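Local coordinates for Lin1840 protein (Listeria innocua serovar 6a, PDB 4ZOC) that probably hydrolyses terminal, non-reducing beta-D-glucosyl residues as a family 3 beta-glucosidase involved in beta-1,2-glucan metabolism, at residues Arg116-Val121 and Asp170-Asp175; Pro509-Glu514 and Pro555-Gln560; His625-Ile630 and Glu673-Phe678. The protein carries 2 engineered substitutions. One frame throughout, in Å; residues are numbered along the deposited sequence.

Interaction 1 of 3, residues Arg116-Val121 and Asp170-Asp175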
loop_
_atom_site.group_PDB
_atom_site.type_symbol
_atom_site.label_atom_id
_atom_site.label_comp_id
_atom_site.label_asym_id
_atom_site.label_seq_id
_atom_site.Cartn_x
_atom_site.Cartn_y
_atom_site.Cartn_z
ATOM N N ARG A 116 -15.797 15.742 -23.143
ATOM C CA ARG A 116 -15.362 16.573 -24.258
ATOM C C ARG A 116 -15.954 17.995 -24.234
ATOM O O ARG A 116 -15.270 18.980 -24.478
ATOM C CB ARG A 116 -15.720 15.871 -25.564
ATOM C CG ARG A 116 -15.111 16.531 -26.827
ATOM C CD ARG A 116 -15.819 16.075 -28.130
ATOM N NE ARG A 116 -17.158 16.635 -28.178
ATOM C CZ ARG A 116 -17.458 17.884 -28.443
ATOM N NH1 ARG A 116 -16.488 18.758 -28.794
ATOM N NH2 ARG A 116 -18.720 18.297 -28.392
ATOM N N VAL A 117 -17.251 18.098 -23.965
ATOM C CA VAL A 117 -17.884 19.404 -23.872
ATOM C C VAL A 117 -17.289 20.256 -22.752
ATOM O O VAL A 117 -17.048 21.439 -22.926
ATOM C CB VAL A 117 -19.413 19.274 -23.689
ATOM C CG1 VAL A 117 -20.044 20.606 -23.279
ATOM C CG2 VAL A 117 -20.042 18.729 -24.967
ATOM N N MET A 118 -17.062 19.626 -21.596
ATOM C CA MET A 118 -16.401 20.312 -20.519
ATOM C C MET A 118 -15.093 20.921 -21.039
ATOM O O MET A 118 -14.803 22.123 -20.816
ATOM C CB MET A 118 -16.147 19.411 -19.328
ATOM C CG MET A 118 -15.406 20.074 -18.151
ATOM S SD MET A 118 -13.644 20.298 -18.271
ATOM C CE MET A 118 -12.996 18.667 -18.315
ATOM N N ALA A 119 -14.246 20.099 -21.673
ATOM C CA ALA A 119 -12.954 20.614 -22.115
ATOM C C ALA A 119 -13.082 21.677 -23.226
ATOM O O ALA A 119 -12.327 22.653 -23.267
ATOM C CB ALA A 119 -12.147 19.450 -22.553
ATOM N N GLU A 120 -14.053 21.492 -24.146
ATOM C CA GLU A 120 -14.327 22.546 -25.130
ATOM C C GLU A 120 -14.710 23.923 -24.529
ATOM O O GLU A 120 -14.161 24.952 -24.952
ATOM C CB GLU A 120 -15.366 22.044 -26.149
ATOM C CG GLU A 120 -15.627 23.048 -27.277
ATOM C CD GLU A 120 -16.499 22.366 -28.285
ATOM O OE1 GLU A 120 -17.689 22.480 -28.125
ATOM O OE2 GLU A 120 -16.009 21.640 -29.169
ATOM N N VAL A 121 -15.631 23.936 -23.557
ATOM C CA VAL A 121 -15.994 25.168 -22.902
ATOM C C VAL A 121 -14.797 25.786 -22.166
ATOM O O VAL A 121 -14.563 26.989 -22.207
ATOM C CB VAL A 121 -17.202 25.002 -21.985
ATOM C CG1 VAL A 121 -17.455 26.242 -21.176
ATOM C CG2 VAL A 121 -18.434 24.617 -22.765
ATOM N N ASP A 170 -9.417 15.814 -26.924
ATOM C CA ASP A 170 -10.198 16.185 -28.099
ATOM C C ASP A 170 -10.973 17.510 -27.840
ATOM O O ASP A 170 -10.995 18.412 -28.662
ATOM C CB ASP A 170 -11.142 15.054 -28.419
ATOM C CG ASP A 170 -11.926 15.286 -29.692
ATOM O OD1 ASP A 170 -11.424 15.952 -30.642
ATOM O OD2 ASP A 170 -13.071 14.770 -29.751
ATOM N N GLY A 171 -11.593 17.613 -26.675
ATOM C CA GLY A 171 -12.319 18.828 -26.290
ATOM C C GLY A 171 -11.445 20.068 -26.234
ATOM O O GLY A 171 -11.811 21.179 -26.744
ATOM N N TYR A 172 -10.265 19.929 -25.645
ATOM C CA TYR A 172 -9.350 21.117 -25.510
ATOM C C TYR A 172 -8.772 21.508 -26.858
ATOM O O TYR A 172 -8.760 22.671 -27.195
ATOM C CB TYR A 172 -8.183 20.845 -24.555
ATOM C CG TYR A 172 -8.534 20.653 -23.074
ATOM C CD1 TYR A 172 -9.266 21.595 -22.385
ATOM C CD2 TYR A 172 -7.986 19.596 -22.325
ATOM C CE1 TYR A 172 -9.521 21.462 -21.040
ATOM C CE2 TYR A 172 -8.299 19.459 -20.970
ATOM C CZ TYR A 172 -9.050 20.397 -20.333
ATOM O OH TYR A 172 -9.334 20.264 -18.984
ATOM N N GLN A 173 -8.271 20.512 -27.595
ATOM C CA GLN A 173 -7.425 20.777 -28.729
ATOM C C GLN A 173 -8.168 20.802 -30.061
ATOM O O GLN A 173 -7.705 21.399 -31.036
ATOM C CB GLN A 173 -6.295 19.720 -28.814
ATOM C CG GLN A 173 -5.422 19.615 -27.592
ATOM C CD GLN A 173 -4.153 18.858 -27.777
ATOM O OE1 GLN A 173 -3.167 19.121 -27.060
ATOM N NE2 GLN A 173 -4.135 17.905 -28.692
ATOM N N GLY A 174 -9.266 20.112 -30.140
ATOM C CA GLY A 174 -9.797 19.709 -31.463
ATOM C C GLY A 174 -8.775 19.012 -32.332
ATOM O O GLY A 174 -8.080 18.123 -31.866
ATOM N N ASP A 175 -8.682 19.433 -33.613
ATOM C CA ASP A 175 -7.718 18.862 -34.504
ATOM C C ASP A 175 -6.378 19.515 -34.181
ATOM O O ASP A 175 -6.154 20.716 -34.448
ATOM C CB ASP A 175 -8.178 19.019 -35.977
ATOM C CG ASP A 175 -7.104 18.635 -36.963
ATOM O OD1 ASP A 175 -5.936 18.335 -36.616
ATOM O OD2 ASP A 175 -7.420 18.672 -38.119
HETATM O O HOH W 1 -13.664 18.564 -29.853
#

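Interaction 2 of 3, residues Pro509-Glu514 and Pro555-Gln560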
loop_
_atom_site.group_PDB
_atom_site.type_symbol
_atom_site.label_atom_id
_atom_site.label_comp_id
_atom_site.label_asym_id
_atom_site.label_seq_id
_atom_site.Cartn_x
_atom_site.Cartn_y
_atom_site.Cartn_z
ATOM N N PRO A 509 -13.802 9.632 -2.243
ATOM C CA PRO A 509 -14.558 8.625 -1.449
ATOM C C PRO A 509 -14.351 8.844 0.025
ATOM O O PRO A 509 -13.247 9.267 0.485
ATOM C CB PRO A 509 -13.903 7.318 -1.878
ATOM C CG PRO A 509 -13.425 7.601 -3.327
ATOM C CD PRO A 509 -12.852 8.956 -3.157
ATOM N N LEU A 510 -15.415 8.610 0.773
ATOM C CA LEU A 510 -15.399 8.794 2.227
ATOM C C LEU A 510 -16.025 7.538 2.830
ATOM O O LEU A 510 -16.743 6.792 2.122
ATOM C CB LEU A 510 -16.205 10.014 2.650
ATOM C CG LEU A 510 -15.493 11.337 2.350
ATOM C CD1 LEU A 510 -16.585 12.386 2.325
ATOM C CD2 LEU A 510 -14.301 11.626 3.260
ATOM N N GLU A 511 -15.885 7.397 4.124
ATOM C CA GLU A 511 -16.650 6.386 4.885
ATOM C C GLU A 511 -18.122 6.854 5.059
ATOM O O GLU A 511 -18.429 7.796 5.811
ATOM C CB GLU A 511 -16.045 6.162 6.261
ATOM C CG GLU A 511 -14.606 5.694 6.304
ATOM C CD GLU A 511 -14.091 5.380 7.715
ATOM O OE1 GLU A 511 -14.909 5.314 8.701
ATOM O OE2 GLU A 511 -12.860 5.198 7.839
ATOM N N VAL A 512 -19.014 6.261 4.294
ATOM C CA VAL A 512 -20.362 6.725 4.277
ATOM C C VAL A 512 -21.367 5.742 4.892
ATOM O O VAL A 512 -22.623 6.008 4.865
ATOM C CB VAL A 512 -20.808 7.212 2.888
ATOM C CG1 VAL A 512 -19.940 8.360 2.400
ATOM C CG2 VAL A 512 -20.938 6.045 1.910
ATOM N N LYS A 513 -20.894 4.595 5.402
ATOM C CA LYS A 513 -21.793 3.611 5.942
ATOM C C LYS A 513 -22.771 4.254 7.007
ATOM O O LYS A 513 -24.020 4.034 6.950
ATOM C CB LYS A 513 -21.030 2.425 6.532
ATOM C CG LYS A 513 -21.867 1.462 7.380
ATOM C CD LYS A 513 -21.049 0.233 7.840
ATOM C CE LYS A 513 -22.068 -0.751 8.486
ATOM N NZ LYS A 513 -21.441 -2.034 8.679
ATOM N N GLU A 514 -22.223 5.083 7.885
ATOM C CA GLU A 514 -23.049 5.710 8.965
ATOM C C GLU A 514 -24.016 6.709 8.390
ATOM O O GLU A 514 -25.077 6.927 8.971
ATOM C CB GLU A 514 -22.180 6.393 9.990
ATOM C CG GLU A 514 -21.350 5.380 10.754
ATOM C CD GLU A 514 -20.159 6.016 11.429
ATOM O OE1 GLU A 514 -20.308 7.080 12.051
ATOM O OE2 GLU A 514 -19.058 5.437 11.349
ATOM N N PRO A 555 -14.697 2.707 0.310
ATOM C CA PRO A 555 -14.377 1.698 1.294
ATOM C C PRO A 555 -15.332 1.572 2.445
ATOM O O PRO A 555 -16.016 2.498 2.875
ATOM C CB PRO A 555 -12.974 2.081 1.774
ATOM C CG PRO A 555 -12.414 2.996 0.700
ATOM C CD PRO A 555 -13.653 3.718 0.244
ATOM N N GLN A 556 -15.327 0.340 2.982
ATOM C CA GLN A 556 -15.976 0.038 4.266
ATOM C C GLN A 556 -15.449 0.913 5.382
ATOM O O GLN A 556 -16.211 1.434 6.189
ATOM C CB GLN A 556 -15.800 -1.438 4.682
ATOM C CG GLN A 556 -16.408 -2.506 3.787
ATOM C CD GLN A 556 -17.944 -2.590 3.949
ATOM O OE1 GLN A 556 -18.553 -2.190 4.972
ATOM N NE2 GLN A 556 -18.556 -3.213 2.979
ATOM N N THR A 557 -14.133 1.035 5.462
ATOM C CA THR A 557 -13.426 1.826 6.450
ATOM C C THR A 557 -12.036 2.129 5.878
ATOM O O THR A 557 -11.612 1.475 4.903
ATOM C CB THR A 557 -13.289 1.051 7.776
ATOM O OG1 THR A 557 -12.823 1.892 8.829
ATOM C CG2 THR A 557 -12.431 -0.206 7.592
ATOM N N THR A 558 -11.332 3.103 6.447
ATOM C CA THR A 558 -10.025 3.563 5.983
ATOM C C THR A 558 -9.054 2.384 5.794
ATOM O O THR A 558 -8.310 2.308 4.820
ATOM C CB THR A 558 -9.454 4.609 7.021
ATOM O OG1 THR A 558 -10.274 5.806 6.930
ATOM C CG2 THR A 558 -8.072 4.951 6.692
ATOM N N GLY A 559 -9.063 1.471 6.760
ATOM C CA GLY A 559 -8.166 0.336 6.720
ATOM C C GLY A 559 -8.444 -0.733 5.672
ATOM O O GLY A 559 -7.617 -1.632 5.525
ATOM N N GLN A 560 -9.504 -0.628 4.919
ATOM C CA GLN A 560 -9.728 -1.474 3.760
ATOM C C GLN A 560 -8.871 -1.035 2.542
ATOM O O GLN A 560 -8.760 -1.726 1.542
ATOM C CB GLN A 560 -11.211 -1.460 3.400
ATOM C CG GLN A 560 -11.588 -2.669 2.512
ATOM C CD GLN A 560 -13.061 -2.681 2.098
ATOM O OE1 GLN A 560 -13.657 -1.635 1.779
ATOM N NE2 GLN A 560 -13.695 -3.851 2.227
HETATM O O HOH W 2 -17.814 4.322 2.244
HETATM O O HOH W 3 -17.687 3.661 8.448
HETATM O O HOH W 4 -14.855 3.156 10.159
HETATM O O HOH W 5 -18.175 3.391 5.323
HETATM O O HOH W 6 -20.877 -2.954 6.033
#

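Interaction 3 of 3, residues His625-Ile630 and Glu673-Phe678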
loop_
_atom_site.group_PDB
_atom_site.type_symbol
_atom_site.label_atom_id
_atom_site.label_comp_id
_atom_site.label_asym_id
_atom_site.label_seq_id
_atom_site.Cartn_x
_atom_site.Cartn_y
_atom_site.Cartn_z
ATOM N N HIS A 625 -17.674 -9.093 -30.872
ATOM C CA HIS A 625 -18.771 -8.154 -30.995
ATOM C C HIS A 625 -19.913 -8.499 -30.035
ATOM O O HIS A 625 -20.465 -9.588 -30.062
ATOM C CB HIS A 625 -19.291 -8.039 -32.431
ATOM C CG HIS A 625 -18.259 -7.521 -33.368
ATOM N ND1 HIS A 625 -18.065 -6.176 -33.609
ATOM C CD2 HIS A 625 -17.325 -8.172 -34.082
ATOM C CE1 HIS A 625 -17.079 -6.031 -34.464
ATOM N NE2 HIS A 625 -16.595 -7.230 -34.740
ATOM N N VAL A 626 -20.250 -7.543 -29.185
ATOM C CA VAL A 626 -21.212 -7.747 -28.114
ATOM C C VAL A 626 -22.374 -6.816 -28.362
ATOM O O VAL A 626 -22.205 -5.573 -28.483
ATOM C CB VAL A 626 -20.588 -7.464 -26.726
ATOM C CG1 VAL A 626 -21.610 -7.720 -25.671
ATOM C CG2 VAL A 626 -19.344 -8.319 -26.497
ATOM N N GLU A 627 -23.556 -7.397 -28.511
ATOM C CA GLU A 627 -24.747 -6.630 -28.827
ATOM C C GLU A 627 -25.701 -6.708 -27.674
ATOM O O GLU A 627 -26.012 -7.794 -27.180
ATOM C CB GLU A 627 -25.442 -7.193 -30.095
ATOM C CG GLU A 627 -26.709 -6.427 -30.460
ATOM C CD GLU A 627 -27.379 -7.013 -31.674
ATOM O OE1 GLU A 627 -27.241 -6.415 -32.735
ATOM O OE2 GLU A 627 -27.986 -8.103 -31.557
ATOM N N VAL A 628 -26.167 -5.565 -27.235
ATOM C CA VAL A 628 -26.956 -5.490 -26.025
ATOM C C VAL A 628 -28.220 -4.698 -26.297
ATOM O O VAL A 628 -28.165 -3.593 -26.774
ATOM C CB VAL A 628 -26.204 -4.849 -24.829
ATOM C CG1 VAL A 628 -27.047 -4.898 -23.564
ATOM C CG2 VAL A 628 -24.856 -5.544 -24.575
ATOM N N THR A 629 -29.351 -5.284 -25.943
ATOM C CA THR A 629 -30.653 -4.605 -26.046
ATOM C C THR A 629 -31.096 -4.180 -24.672
ATOM O O THR A 629 -31.153 -4.971 -23.717
ATOM C CB THR A 629 -31.697 -5.573 -26.621
ATOM O OG1 THR A 629 -31.238 -5.969 -27.911
ATOM C CG2 THR A 629 -33.017 -4.909 -26.799
ATOM N N ILE A 630 -31.401 -2.902 -24.572
ATOM C CA ILE A 630 -31.802 -2.333 -23.283
ATOM C C ILE A 630 -33.172 -1.700 -23.416
ATOM O O ILE A 630 -33.455 -1.046 -24.405
ATOM C CB ILE A 630 -30.753 -1.348 -22.733
ATOM C CG1 ILE A 630 -31.215 -0.814 -21.369
ATOM C CG2 ILE A 630 -30.447 -0.225 -23.717
ATOM C CD1 ILE A 630 -30.057 -0.188 -20.566
ATOM N N GLU A 673 -36.854 1.032 -26.058
ATOM C CA GLU A 673 -35.872 -0.000 -26.256
ATOM C C GLU A 673 -34.852 0.476 -27.300
ATOM O O GLU A 673 -35.207 1.162 -28.327
ATOM C CB GLU A 673 -36.558 -1.288 -26.719
ATOM C CG GLU A 673 -35.693 -2.498 -26.652
ATOM C CD GLU A 673 -36.431 -3.760 -27.081
ATOM O OE1 GLU A 673 -36.377 -4.095 -28.258
ATOM O OE2 GLU A 673 -37.065 -4.410 -26.255
ATOM N N LYS A 674 -33.579 0.187 -26.993
ATOM C CA LYS A 674 -32.473 0.455 -27.889
ATOM C C LYS A 674 -31.498 -0.689 -27.908
ATOM O O LYS A 674 -31.425 -1.441 -26.979
ATOM C CB LYS A 674 -31.735 1.716 -27.519
ATOM C CG LYS A 674 -32.509 3.013 -27.759
ATOM C CD LYS A 674 -31.617 4.208 -27.406
ATOM C CE LYS A 674 -32.320 5.489 -27.731
ATOM N NZ LYS A 674 -31.571 6.657 -27.219
ATOM N N THR A 675 -30.748 -0.806 -28.995
ATOM C CA THR A 675 -29.733 -1.842 -29.145
ATOM C C THR A 675 -28.392 -1.150 -29.343
ATOM O O THR A 675 -28.290 -0.206 -30.158
ATOM C CB THR A 675 -30.071 -2.767 -30.322
ATOM O OG1 THR A 675 -31.269 -3.469 -29.985
ATOM C CG2 THR A 675 -29.012 -3.770 -30.535
ATOM N N VAL A 676 -27.373 -1.570 -28.579
ATOM C CA VAL A 676 -26.055 -0.936 -28.715
ATOM C C VAL A 676 -25.102 -2.061 -28.923
ATOM O O VAL A 676 -25.332 -3.206 -28.478
ATOM C CB VAL A 676 -25.636 0.031 -27.540
ATOM C CG1 VAL A 676 -26.191 1.426 -27.725
ATOM C CG2 VAL A 676 -26.072 -0.462 -26.202
ATOM N N THR A 677 -24.061 -1.777 -29.661
ATOM C CA THR A 677 -23.097 -2.822 -29.984
ATOM C C THR A 677 -21.745 -2.387 -29.526
ATOM O O THR A 677 -21.412 -1.215 -29.568
ATOM C CB THR A 677 -23.055 -3.165 -31.493
ATOM O OG1 THR A 677 -22.765 -1.958 -32.221
ATOM C CG2 THR A 677 -24.353 -3.665 -31.924
ATOM N N PHE A 678 -20.967 -3.322 -29.027
ATOM C CA PHE A 678 -19.584 -2.996 -28.595
ATOM C C PHE A 678 -18.618 -3.901 -29.340
ATOM O O PHE A 678 -18.927 -5.035 -29.575
ATOM C CB PHE A 678 -19.406 -3.229 -27.088
ATOM C CG PHE A 678 -20.340 -2.486 -26.212
ATOM C CD1 PHE A 678 -20.090 -1.159 -25.869
ATOM C CD2 PHE A 678 -21.481 -3.085 -25.731
ATOM C CE1 PHE A 678 -20.953 -0.508 -25.029
ATOM C CE2 PHE A 678 -22.335 -2.437 -24.889
ATOM C CZ PHE A 678 -22.076 -1.142 -24.547
#

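Interaction 1 of 3, residues Arg116-Val121 and Asp170-Asp175
R116 and G171 bring two helices almost into backbone contact, their CA atoms only 4.3 Å apart. The closeness rests on the glycine: G171 has no side chain, and its main chain lies directly against the turn R116-E120. Two CA-H...O contacts lace the backbones together, G171 CA lying 3.5 Å from R116 O and E120 CA 3.3 Å from G171 O. No direct hydrogen bond joins the segments. One turn beyond the glycine the second helix ends, G174 leaving helical geometry with positive phi and its N still bonded to D170 O.

Close helix-helix packing through a small residue is the principle illustrated here, and the setting is the TIM-barrel domain of a family 3 glycoside hydrolase, in which helices 112-128 and 158-173 are neighbours among those outside the parallel strands.

A119 points at the partner helix and sets its CB over one face of the Y172 ring, 3.6 Å from the ring centroid and 14° off the normal, a CH-pi contact. Y172 starts out away from helix 112-128, but with CG anti to its carbonyl carbon (chi1 -67°) the ring turns back to present a face to A119 CB; its hydroxyl bonds S136, while M118 CE only brushes Y172 OH at 4.1 Å. Beside the exposed D170, R116 has CG anti to its backbone N (chi1 -171°) and chi2 extended, which brings CD within 3.4 Å of D170 OD2. The bend at chi3 then turns the guanidinium toward its own helix, and the charged groups do not meet: NH1 reaches E120 OE2 at 2.9 Å, nearly in its own plane but from above the carboxylate, and NH2 pairs with E113. A water accepting from R116 NH1 and donating to D170 O bridges the helices.

Interaction 2 of 3, residues Pro509-Glu514 and Pro555-Gln560
E511 and T558 carry the direct polar bonds, which converge on one carboxylate oxygen. With CG anti to its carbonyl carbon (chi1 -59°) and the chain extended beyond, E511 carries its carboxylate to T558. T558 OG1 donates to E511 OE2 at 2.8 Å, arriving on the anti side and 16° out of the carboxylate plane, whereas T558 N reaches the same oxygen at 2.9 Å from well above that plane. The two side chains cross at about a right angle, while T557 lies alongside E511. The other oxygen, OE1, forms a salt bridge with R481, so both oxygens of this buried acid are held and its negative charge is probably favoured.

These loops belong to the C-terminal domain of the family 3 glycoside hydrolase: 509-514 follows sheet strand 500-505 and runs into helix 513-517, and 555-560 ends in a 3-10 turn. That turn reaches the dimer interface, where G559 O accepts from R146 of the second subunit.

Water makes a second layer of links. One molecule accepts from V512 N at 3.1 Å and lies between L510 O and P555 O; another joins E511 OE1 to T557 OG1, and a third connects K513 NZ with Q556 OE1.

Apolar contact is slight, P509 CB resting 4.2 Å from P555 CD.

Interaction 3 of 3, residues His625-Ile630 and Glu673-Phe678
T629 and T675 both set OG1 anti to their own carbonyl carbon (chi1 -60° and -66°), and from facing positions on antiparallel strands this brings the hydroxyls to 3.2 Å, OG1 to OG1, in a hydrogen bond that either could donate. The same torsions send the two methyls opposite ways along the strands: T629 CG2 packs on E673 CG at 3.6 Å, and T675 CG2 on E627 CG at 3.5 Å. E627 itself extends with CG anti to its backbone N, crossing T675 and T677 before its carboxylate bonds S612.

On the other face, V626, V628, I630, V676 and F678 gather. K674 also starts on this face, but its chain leads off and NZ bonds A667 O. V628 CG2 meets the F678 ring at its edge, 4.0 Å from CE2.

Between the faces runs a regular ladder. V626 with F678, V628 with V676 and I630 with K674 are hydrogen-bonded pairs, each joined by two backbone bonds; V628 N lies 2.8 Å from V676 O. The intervening pairs, E627 with T677 and T629 with T675, are non-hydrogen-bonded.

Strand 624-632 is the middle of a three-stranded antiparallel sheet, between 607-611 and 673-680. Its apolar face packs on strands 638-648, 659-668 and 699-706 of the second sheet, the beta-sandwich arrangement characteristic of a fibronectin type III-like domain.

How the interactions relate
Along the chain the contacts follow one another in series, each closing before the next opens, and each serves a different part of a modular enzyme. Interaction 1 joins two helices of the N-terminal TIM-barrel domain, interaction 2 two largely loop segments of the family 3 C-terminal domain, the middle one of the three along the chain, and interaction 3 two neighbouring strands of the fibronectin type III-like sandwich. Centres of interactions 1 and 2 lie 35 Å apart on opposite sides of the chain's centre; interaction 3 is 28 Å from interaction 1 and 35 Å from interaction 2, again between centres. Nearest atoms never come closer than about 17 Å, so the three are separate pieces of local packing, and only interaction 2 reaches the second subunit.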